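Side-chain contacts in glutathione S-transferase (Sphingobium chungbukense, PDB 6M1T), which binds glutathione and, as a bacterial beta-class enzyme of its family, probably transfers it to other compounds in detoxification: residues 97-100 and 101-105; 155-158 and 159-163; 107-110 and 111-115; 125-128 and 129-133. One frame throughout, in Å; residues are numbered along the deposited sequence.

Contact 1 of 4, residues 97-100 and 101-105. With GSH (glutathione), chain G.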
loop_
_atom_site.group_PDB
_atom_site.type_symbol
_atom_site.label_atom_id
_atom_site.label_comp_id
_atom_site.label_asym_id
_atom_site.label_seq_id
_atom_site.Cartn_x
_atom_site.Cartn_y
_atom_site.Cartn_z
ATOM N N ARG A 97 4.466 -3.055 6.960
ATOM C CA ARG A 97 4.240 -1.768 7.642
ATOM C C ARG A 97 4.087 -0.663 6.574
ATOM O O ARG A 97 3.247 0.221 6.788
ATOM C CB ARG A 97 5.319 -1.496 8.703
ATOM C CG ARG A 97 5.189 -2.295 10.007
ATOM C CD ARG A 97 3.806 -2.377 10.657
ATOM N NE ARG A 97 2.983 -3.398 10.000
ATOM C CZ ARG A 97 1.642 -3.502 10.025
ATOM N NH1 ARG A 97 1.085 -4.473 9.339
ATOM N NH2 ARG A 97 0.865 -2.689 10.724
ATOM N N LEU A 98 4.894 -0.661 5.511
ATOM C CA LEU A 98 4.779 0.424 4.488
ATOM C C LEU A 98 3.407 0.333 3.803
ATOM O O LEU A 98 2.819 1.424 3.529
ATOM C CB LEU A 98 5.933 0.349 3.490
ATOM C CG LEU A 98 7.345 0.523 4.091
ATOM C CD1 LEU A 98 8.373 0.332 3.008
ATOM C CD2 LEU A 98 7.486 1.892 4.782
ATOM N N SER A 99 2.912 -0.884 3.524
ATOM C CA SER A 99 1.593 -1.101 2.850
ATOM C C SER A 99 0.485 -0.641 3.802
ATOM O O SER A 99 -0.456 0.040 3.348
ATOM C CB SER A 99 1.374 -2.544 2.290
ATOM O OG SER A 99 -0.051 -2.458 2.143
ATOM N N PHE A 100 0.597 -0.909 5.108
ATOM C CA PHE A 100 -0.414 -0.456 6.075
ATOM C C PHE A 100 -0.448 1.086 6.126
ATOM O O PHE A 100 -1.551 1.705 6.156
ATOM C CB PHE A 100 -0.136 -1.004 7.476
ATOM C CG PHE A 100 -1.014 -0.380 8.498
ATOM C CD1 PHE A 100 -2.287 -0.863 8.742
ATOM C CD2 PHE A 100 -0.541 0.677 9.256
ATOM C CE1 PHE A 100 -3.096 -0.285 9.716
ATOM C CE2 PHE A 100 -1.353 1.267 10.210
ATOM C CZ PHE A 100 -2.621 0.779 10.459
ATOM N N LEU A 101 0.724 1.725 6.162
ATOM C CA LEU A 101 0.775 3.200 6.255
ATOM C C LEU A 101 0.151 3.844 4.988
ATOM O O LEU A 101 -0.618 4.768 5.150
ATOM C CB LEU A 101 2.230 3.614 6.446
ATOM C CG LEU A 101 2.809 3.238 7.816
ATOM C CD1 LEU A 101 4.290 3.588 7.879
ATOM C CD2 LEU A 101 2.054 3.927 8.900
ATOM N N GLY A 102 0.495 3.350 3.811
ATOM C CA GLY A 102 0.027 3.893 2.511
ATOM C C GLY A 102 -1.438 3.583 2.220
ATOM O O GLY A 102 -2.145 4.467 1.712
ATOM N N SER A 103 -1.887 2.387 2.572
ATOM C CA SER A 103 -3.203 1.833 2.177
ATOM C C SER A 103 -4.238 2.084 3.281
ATOM O O SER A 103 -5.402 2.243 2.956
ATOM C CB SER A 103 -3.011 0.352 1.774
ATOM O OG SER A 103 -2.355 0.647 0.528
ATOM N N GLU A 104 -3.866 2.151 4.558
ATOM C CA GLU A 104 -4.890 2.293 5.638
ATOM C C GLU A 104 -4.765 3.666 6.327
ATOM O O GLU A 104 -5.737 4.395 6.333
ATOM C CB GLU A 104 -4.727 1.180 6.671
ATOM C CG GLU A 104 -4.824 -0.218 6.064
ATOM C CD GLU A 104 -6.199 -0.569 5.505
ATOM O OE1 GLU A 104 -6.317 -1.604 4.838
ATOM O OE2 GLU A 104 -7.136 0.195 5.703
ATOM N N PHE A 105 -3.607 3.991 6.892
ATOM C CA PHE A 105 -3.417 5.216 7.727
ATOM C C PHE A 105 -3.553 6.485 6.867
ATOM O O PHE A 105 -4.417 7.307 7.125
ATOM C CB PHE A 105 -2.076 5.158 8.455
ATOM C CG PHE A 105 -1.977 6.146 9.591
ATOM C CD1 PHE A 105 -3.075 6.381 10.405
ATOM C CD2 PHE A 105 -0.810 6.864 9.821
ATOM C CE1 PHE A 105 -2.988 7.271 11.470
ATOM C CE2 PHE A 105 -0.738 7.774 10.874
ATOM C CZ PHE A 105 -1.822 7.969 11.686
HETATM N N1 GSH G . -4.568 -3.009 3.059
HETATM C CA1 GSH G . -5.063 -4.384 3.320
HETATM C C1 GSH G . -4.320 -5.397 2.406
HETATM O O11 GSH G . -4.147 -6.573 2.852
HETATM O O12 GSH G . -3.892 -4.985 1.309
HETATM C CB1 GSH G . -6.589 -4.338 3.152
HETATM C CG1 GSH G . -7.271 -5.687 3.295
HETATM C CD1 GSH G . -8.775 -5.505 3.273
HETATM O OE1 GSH G . -9.294 -4.388 3.248
HETATM N N2 GSH G . -9.475 -6.633 3.309
HETATM C CA2 GSH G . -10.922 -6.709 3.347
HETATM C C2 GSH G . -11.447 -7.020 4.739
HETATM O O2 GSH G . -10.953 -7.906 5.440
HETATM C CB2 GSH G . -11.405 -7.717 2.312
HETATM S SG2 GSH G . -11.109 -7.163 0.619
HETATM N N3 GSH G . -12.461 -6.289 5.157
HETATM C CA3 GSH G . -13.106 -6.525 6.422
HETATM C C3 GSH G . -12.990 -5.316 7.343
HETATM O O31 GSH G . -13.541 -5.402 8.454
HETATM O O32 GSH G . -12.368 -4.317 6.901
#

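Contact 2 of 4, residues 155-158 and 159-163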
loop_
_atom_site.group_PDB
_atom_site.type_symbol
_atom_site.label_atom_id
_atom_site.label_comp_id
_atom_site.label_asym_id
_atom_site.label_seq_id
_atom_site.Cartn_x
_atom_site.Cartn_y
_atom_site.Cartn_z
ATOM N N ASP A 155 9.636 3.976 10.070
ATOM C CA ASP A 155 9.571 5.038 11.117
ATOM C C ASP A 155 9.485 6.405 10.401
ATOM O O ASP A 155 8.772 7.296 10.839
ATOM C CB ASP A 155 10.809 5.028 12.030
ATOM C CG ASP A 155 10.997 3.731 12.816
ATOM O OD1 ASP A 155 10.134 3.420 13.621
ATOM O OD2 ASP A 155 11.967 3.030 12.567
ATOM N N ILE A 156 10.280 6.604 9.364
ATOM C CA ILE A 156 10.271 7.909 8.647
ATOM C C ILE A 156 8.847 8.172 8.129
ATOM O O ILE A 156 8.314 9.245 8.295
ATOM C CB ILE A 156 11.301 7.935 7.517
ATOM C CG1 ILE A 156 12.751 7.847 8.036
ATOM C CG2 ILE A 156 11.043 9.225 6.725
ATOM C CD1 ILE A 156 13.781 7.688 6.912
ATOM N N TYR A 157 8.251 7.187 7.497
ATOM C CA TYR A 157 6.910 7.318 6.868
ATOM C C TYR A 157 5.834 7.579 7.932
ATOM O O TYR A 157 5.053 8.535 7.799
ATOM C CB TYR A 157 6.672 6.036 6.107
ATOM C CG TYR A 157 5.580 6.047 5.074
ATOM C CD1 TYR A 157 5.115 7.205 4.468
ATOM C CD2 TYR A 157 5.115 4.827 4.618
ATOM C CE1 TYR A 157 4.129 7.145 3.483
ATOM C CE2 TYR A 157 4.167 4.746 3.619
ATOM C CZ TYR A 157 3.682 5.901 3.040
ATOM O OH TYR A 157 2.699 5.775 2.087
ATOM N N LEU A 158 5.864 6.815 9.042
ATOM C CA LEU A 158 4.894 6.993 10.145
ATOM C C LEU A 158 5.081 8.388 10.719
ATOM O O LEU A 158 4.070 9.082 10.897
ATOM C CB LEU A 158 5.068 5.928 11.230
ATOM C CG LEU A 158 4.181 6.077 12.465
ATOM C CD1 LEU A 158 2.692 6.142 12.086
ATOM C CD2 LEU A 158 4.464 4.935 13.445
ATOM N N PHE A 159 6.340 8.760 11.011
ATOM C CA PHE A 159 6.659 10.092 11.600
ATOM C C PHE A 159 6.006 11.204 10.781
ATOM O O PHE A 159 5.357 12.069 11.324
ATOM C CB PHE A 159 8.164 10.311 11.605
ATOM C CG PHE A 159 8.576 11.687 12.020
ATOM C CD1 PHE A 159 8.616 12.007 13.366
ATOM C CD2 PHE A 159 9.036 12.610 11.086
ATOM C CE1 PHE A 159 9.069 13.247 13.791
ATOM C CE2 PHE A 159 9.489 13.852 11.513
ATOM C CZ PHE A 159 9.473 14.177 12.857
ATOM N N VAL A 160 6.122 11.133 9.445
ATOM C CA VAL A 160 5.553 12.189 8.565
ATOM C C VAL A 160 4.037 12.285 8.763
ATOM O O VAL A 160 3.530 13.387 8.986
ATOM C CB VAL A 160 5.956 12.013 7.093
ATOM C CG1 VAL A 160 5.143 12.934 6.195
ATOM C CG2 VAL A 160 7.436 12.235 6.927
ATOM N N MET A 161 3.313 11.181 8.708
ATOM C CA MET A 161 1.847 11.155 8.885
ATOM C C MET A 161 1.433 11.539 10.321
ATOM O O MET A 161 0.368 12.085 10.460
ATOM C CB MET A 161 1.321 9.764 8.501
ATOM C CG MET A 161 1.643 9.425 7.044
ATOM S SD MET A 161 0.732 7.906 6.548
ATOM C CE MET A 161 1.990 7.032 5.642
ATOM N N LEU A 162 2.268 11.313 11.346
ATOM C CA LEU A 162 1.956 11.742 12.750
ATOM C C LEU A 162 2.051 13.259 12.871
ATOM O O LEU A 162 1.427 13.821 13.772
ATOM C CB LEU A 162 2.892 11.016 13.724
ATOM C CG LEU A 162 2.659 9.518 13.845
ATOM C CD1 LEU A 162 3.616 8.928 14.873
ATOM C CD2 LEU A 162 1.248 9.184 14.208
ATOM N N GLY A 163 2.674 13.928 11.898
ATOM C CA GLY A 163 2.562 15.392 11.761
ATOM C C GLY A 163 1.227 15.905 11.249
ATOM O O GLY A 163 1.058 17.142 11.293
#

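Contact 3 of 4, residues 107-110 and 111-115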
loop_
_atom_site.group_PDB
_atom_site.type_symbol
_atom_site.label_atom_id
_atom_site.label_comp_id
_atom_site.label_asym_id
_atom_site.label_seq_id
_atom_site.Cartn_x
_atom_site.Cartn_y
_atom_site.Cartn_z
ATOM N N LYS A 107 -4.951 6.924 3.980
ATOM C CA LYS A 107 -6.252 7.060 3.289
ATOM C C LYS A 107 -7.320 7.446 4.331
ATOM O O LYS A 107 -8.221 8.219 3.951
ATOM C CB LYS A 107 -6.570 5.814 2.441
ATOM C CG LYS A 107 -5.606 5.554 1.268
ATOM C CD LYS A 107 -5.195 6.803 0.496
ATOM C CE LYS A 107 -4.795 6.603 -0.943
ATOM N NZ LYS A 107 -5.907 6.963 -1.870
ATOM N N ALA A 108 -7.169 7.064 5.614
ATOM C CA ALA A 108 -8.047 7.547 6.722
ATOM C C ALA A 108 -8.161 9.081 6.721
ATOM O O ALA A 108 -9.247 9.575 7.041
ATOM C CB ALA A 108 -7.564 7.053 8.072
ATOM N N PHE A 109 -7.091 9.809 6.397
ATOM C CA PHE A 109 -6.994 11.289 6.512
ATOM C C PHE A 109 -7.706 12.019 5.362
ATOM O O PHE A 109 -7.978 13.252 5.466
ATOM C CB PHE A 109 -5.548 11.750 6.505
ATOM C CG PHE A 109 -4.802 11.519 7.784
ATOM C CD1 PHE A 109 -4.834 12.475 8.804
ATOM C CD2 PHE A 109 -4.035 10.388 7.965
ATOM C CE1 PHE A 109 -4.136 12.239 9.978
ATOM C CE2 PHE A 109 -3.345 10.157 9.146
ATOM C CZ PHE A 109 -3.405 11.096 10.156
ATOM N N VAL A 110 -7.979 11.328 4.255
ATOM C CA VAL A 110 -8.288 12.040 2.974
ATOM C C VAL A 110 -9.535 12.929 3.114
ATOM O O VAL A 110 -9.460 14.088 2.709
ATOM C CB VAL A 110 -8.335 11.050 1.793
ATOM C CG1 VAL A 110 -8.940 11.678 0.547
ATOM C CG2 VAL A 110 -6.935 10.524 1.530
ATOM N N PRO A 111 -10.682 12.480 3.676
ATOM C CA PRO A 111 -11.832 13.366 3.903
ATOM C C PRO A 111 -11.513 14.581 4.792
ATOM O O PRO A 111 -12.028 15.664 4.536
ATOM C CB PRO A 111 -12.863 12.499 4.639
ATOM C CG PRO A 111 -12.444 11.062 4.312
ATOM C CD PRO A 111 -10.943 11.120 4.156
ATOM N N LEU A 112 -10.657 14.402 5.798
ATOM C CA LEU A 112 -10.257 15.507 6.713
ATOM C C LEU A 112 -9.485 16.582 5.949
ATOM O O LEU A 112 -9.520 17.729 6.437
ATOM C CB LEU A 112 -9.397 14.972 7.860
ATOM C CG LEU A 112 -10.073 14.048 8.858
ATOM C CD1 LEU A 112 -9.066 13.564 9.887
ATOM C CD2 LEU A 112 -11.228 14.735 9.557
ATOM N N PHE A 113 -8.782 16.250 4.850
ATOM C CA PHE A 113 -7.983 17.215 4.041
ATOM C C PHE A 113 -8.716 17.599 2.744
ATOM O O PHE A 113 -8.102 18.232 1.860
ATOM C CB PHE A 113 -6.584 16.667 3.718
ATOM C CG PHE A 113 -5.608 16.740 4.866
ATOM C CD1 PHE A 113 -4.968 17.931 5.183
ATOM C CD2 PHE A 113 -5.347 15.627 5.652
ATOM C CE1 PHE A 113 -4.056 17.994 6.225
ATOM C CE2 PHE A 113 -4.432 15.685 6.693
ATOM C CZ PHE A 113 -3.783 16.870 6.977
ATOM N N THR A 114 -9.981 17.216 2.613
ATOM C CA THR A 114 -10.876 17.597 1.496
ATOM C C THR A 114 -11.873 18.620 2.039
ATOM O O THR A 114 -12.799 18.242 2.746
ATOM C CB THR A 114 -11.521 16.337 0.909
ATOM O OG1 THR A 114 -10.454 15.448 0.570
ATOM C CG2 THR A 114 -12.353 16.608 -0.327
ATOM N N PRO A 115 -11.697 19.944 1.797
ATOM C CA PRO A 115 -12.708 20.937 2.199
ATOM C C PRO A 115 -14.135 20.629 1.689
ATOM O O PRO A 115 -15.065 20.886 2.403
ATOM C CB PRO A 115 -12.146 22.249 1.616
ATOM C CG PRO A 115 -10.645 22.023 1.609
ATOM C CD PRO A 115 -10.513 20.570 1.184
#

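Contact 4 of 4, residues 125-128 and 129-133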
loop_
_atom_site.group_PDB
_atom_site.type_symbol
_atom_site.label_atom_id
_atom_site.label_comp_id
_atom_site.label_asym_id
_atom_site.label_seq_id
_atom_site.Cartn_x
_atom_site.Cartn_y
_atom_site.Cartn_z
ATOM N N ALA A 125 -14.021 10.214 9.522
ATOM C CA ALA A 125 -12.572 10.155 9.214
ATOM C C ALA A 125 -11.781 10.527 10.475
ATOM O O ALA A 125 -10.790 9.828 10.773
ATOM C CB ALA A 125 -12.240 11.050 8.045
ATOM N N SER A 126 -12.227 11.559 11.201
ATOM C CA SER A 126 -11.770 11.884 12.581
ATOM C C SER A 126 -11.661 10.603 13.409
ATOM O O SER A 126 -10.573 10.362 14.003
ATOM C CB SER A 126 -12.688 12.876 13.258
ATOM O OG SER A 126 -12.268 14.208 13.013
ATOM N N THR A 127 -12.740 9.805 13.427
ATOM C CA THR A 127 -12.885 8.570 14.246
ATOM C C THR A 127 -11.885 7.502 13.803
ATOM O O THR A 127 -11.267 6.860 14.679
ATOM C CB THR A 127 -14.301 7.980 14.142
ATOM O OG1 THR A 127 -15.163 8.889 14.815
ATOM C CG2 THR A 127 -14.428 6.597 14.746
ATOM N N ALA A 128 -11.798 7.265 12.496
ATOM C CA ALA A 128 -10.904 6.254 11.894
ATOM C C ALA A 128 -9.453 6.603 12.238
ATOM O O ALA A 128 -8.713 5.709 12.595
ATOM C CB ALA A 128 -11.123 6.177 10.405
ATOM N N VAL A 129 -9.076 7.867 12.111
ATOM C CA VAL A 129 -7.688 8.332 12.400
ATOM C C VAL A 129 -7.388 8.124 13.891
ATOM O O VAL A 129 -6.319 7.529 14.207
ATOM C CB VAL A 129 -7.486 9.791 11.987
ATOM C CG1 VAL A 129 -6.199 10.326 12.600
ATOM C CG2 VAL A 129 -7.511 9.924 10.459
ATOM N N LYS A 130 -8.303 8.530 14.782
ATOM C CA LYS A 130 -8.101 8.407 16.258
ATOM C C LYS A 130 -7.988 6.930 16.640
ATOM O O LYS A 130 -7.128 6.604 17.496
ATOM C CB LYS A 130 -9.196 9.191 16.993
ATOM C CG LYS A 130 -9.068 10.694 16.799
ATOM C CD LYS A 130 -9.788 11.555 17.818
ATOM C CE LYS A 130 -11.225 11.828 17.443
ATOM N NZ LYS A 130 -11.896 12.670 18.459
ATOM N N ASN A 131 -8.724 6.040 15.962
ATOM C CA ASN A 131 -8.606 4.564 16.137
ATOM C C ASN A 131 -7.204 4.059 15.768
ATOM O O ASN A 131 -6.592 3.212 16.510
ATOM C CB ASN A 131 -9.632 3.817 15.281
ATOM C CG ASN A 131 -11.003 3.710 15.916
ATOM O OD1 ASN A 131 -11.903 3.107 15.331
ATOM N ND2 ASN A 131 -11.184 4.300 17.089
ATOM N N HIS A 132 -6.713 4.464 14.597
ATOM C CA HIS A 132 -5.363 4.117 14.114
ATOM C C HIS A 132 -4.323 4.603 15.133
ATOM O O HIS A 132 -3.346 3.877 15.362
ATOM C CB HIS A 132 -5.142 4.731 12.716
ATOM C CG HIS A 132 -5.717 3.894 11.622
ATOM N ND1 HIS A 132 -5.382 2.565 11.475
ATOM C CD2 HIS A 132 -6.531 4.188 10.578
ATOM C CE1 HIS A 132 -5.979 2.060 10.405
ATOM N NE2 HIS A 132 -6.689 3.017 9.842
ATOM N N LEU A 133 -4.497 5.813 15.630
ATOM C CA LEU A 133 -3.531 6.478 16.531
ATOM C C LEU A 133 -3.483 5.662 17.860
ATOM O O LEU A 133 -2.385 5.388 18.332
ATOM C CB LEU A 133 -3.957 7.938 16.734
ATOM C CG LEU A 133 -3.710 8.939 15.589
ATOM C CD1 LEU A 133 -4.372 10.281 15.828
ATOM C CD2 LEU A 133 -2.235 9.139 15.309
#

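Contact 1 of 4, residues 97-100 and 101-105
Phe100 and Glu104, one turn apart in helix 89-108, cross at about a right angle, with the planes of ring and carboxylate 36° apart. With CG anti to the backbone N (chi1 171°), the Phe100 ring is carried beside its own carbonyl carbon and meets the following turn. Its CD1 lies 3.7 Å from Glu104 CG, while on the other flank its CD2 comes to 4.2 Å from Leu101 CD2. The CB of Phe100 rests over one face of the Arg97 guanidinium, toward the rim. Over residues 101-105 the backbone widens into a pi-type turn. Phe100 O accepts two N-H groups, from Glu104 N at 2.8 Å, tilted out of the carbonyl plane, and from Phe105 N at 3.2 Å, in that plane. The Glu104 chain bends at chi2 (-66°), and its OE1 receives a hydrogen bond of 2.9 Å from N1 of glutathione. Its OE2 forms a salt bridge with Lys107 of the second subunit, whose Arg35, Lys51 and Asn66 also bind this glutathione. Replacing Phe100 by alanine is likely to strip the Glu104 methylenes and the His132 ring of the aromatic surface they pack on, and to leave the carboxylate freer to swing from the ligand. Set between the amine of glutathione and a lysine, the carboxylate of this buried residue is probably kept ionised, which lets this helix complete a ligand site across the dimer interface.

Contact 2 of 4, residues 155-158 and 159-163
Tyr157 and Met161 form a Met-aromatic pair one turn apart in helix 153-162, within the all-helical C-terminal domain of the glutathione transferase fold. The methionine chain bends at chi3 (-137°) and brings its methyl CE over one face of the ring, a CH-pi approach whose exact closeness is doubtful because the modelled carbons sit too near. The sulfur stands farther off: Met161 SD is 5.0 Å from the centroid of the Tyr157 ring, 23° from the ring normal. Leu98 and Leu101 of helix 89-108 also pack on this tyrosine, which touches bound glutathione. A serine in place of Tyr157 would probably leave the Met161 methyl without a ring face and open a gap beside the ligand. Among the purely apolar contacts, Leu158 and Leu162 mesh through their branches, Leu158 CG lying 3.8 Å from Leu162 CD1; Leu162 in turn lines the pocket of a bound cysteine. Polar ties are mostly those of the helix backbone, as where Phe159 N bonds to Asp155 O at 2.8 Å. Asp155 itself turns its carboxylate back to the helix start: OD2 accepts from Ser152 N, which is the Asp half of a capping box, while OD1 is hydrogen-bonded to Tyr181 OH and to the backbone N of Tyr146. One turn on from Leu158, Leu162 N reaches Leu158 O at 2.9 Å, nearly along the C=O axis.

Contact 3 of 4, residues 107-110 and 111-115
Val110 O is gripped by two donors from opposite faces of its carbonyl plane, Thr114 OG1 at 2.7 Å and Phe113 N at 3.1 Å. Neither comes in on a lone pair: the amide N stands 63° out of the plane and the hydroxyl 43°. Thr114 reaches the carbonyl because its OG1 lies beside its own backbone N, anti to the carbonyl carbon (chi1 -54°). Phe113 N also makes a weak bond to Phe109 O, at 3.2 Å. The side chains of Phe109 and Phe113 run side by side in the same direction, with Phe109 CD1 3.9 Å from Phe113 CE2 and Phe109 CB at the edge of the Phe113 ring, in its plane. The Phe109 ring also meets those of Phe105 and Trp164 edge-to-face. Lys107 O takes Val110 N at 3.1 Å, and Pro111 packs on Ala125 of the next helix. The Lys107 side chain points elsewhere, to a salt bridge with Glu104 of the second subunit. Lacking an N-H, Pro111 cannot continue helical bonding to Lys107 O, and a threonine hydroxyl joins the backbone amide in holding the turn that follows.

Contact 4 of 4, residues 125-128 and 129-133
Lys130 lies back along Ser126, and Asn131 over Thr127, because in both CG stands beside the backbone N and anti to the carbonyl carbon (chi1 -68° and -83°). Lys130 CG comes to 3.2 Å from Ser126 O, and a bend at chi3 (-87°) keeps its CE near the same oxygen, at 3.8 Å. The Asn131 amide carbon CG sits 3.4 Å from Thr127 O, while the methyl CG2 of Thr127 stays 4.3 Å from Asn131 OD1. His132 repeats the pattern, its ring atom CD2 lying 3.3 Å from Ala128 O and approaching obliquely. In Val129 the branch CG2 takes the same place, 3.3 Å from Ala125 O. Each of these four carbonyls is also the acceptor of a regular helical bond, such as Val129 N to Ala125 O at 2.9 Å. Val129 packs on Ala108, and His132 meets Phe100, so these two residues join helix 119-139 to helix 89-108. Lys130 and Asn131 belong to the exposed side. Across the turn, then, aliphatic and ring carbons lie against carbonyl oxygens whose hydrogen bonds come from the backbone amides, and the polar part of the contact rests on the helix itself.

In the fold
From the N terminus the chain meets contact 1 first, inside helix 89-108, then contact 3, contact 4 in helix 119-139, and contact 2 in helix 153-162. All are local and follow in series, so none nests in or crosses another, and none closes a long loop; contact 3 lies where helix 89-108 gives way to the loop before helix 119-139. In space they converge. Leu101 and Gly102 of contact 1 pack on Met161 and Tyr157 of contact 2, Phe105 reaches His132 and Leu133 of contact 4, and Leu112 of contact 3 rests on Ser126. Leu133 meets Leu162, joining helix 119-139 to helix 153-162; with the Leu101, Gly102 and Phe105 contacts, the three helices are tied together.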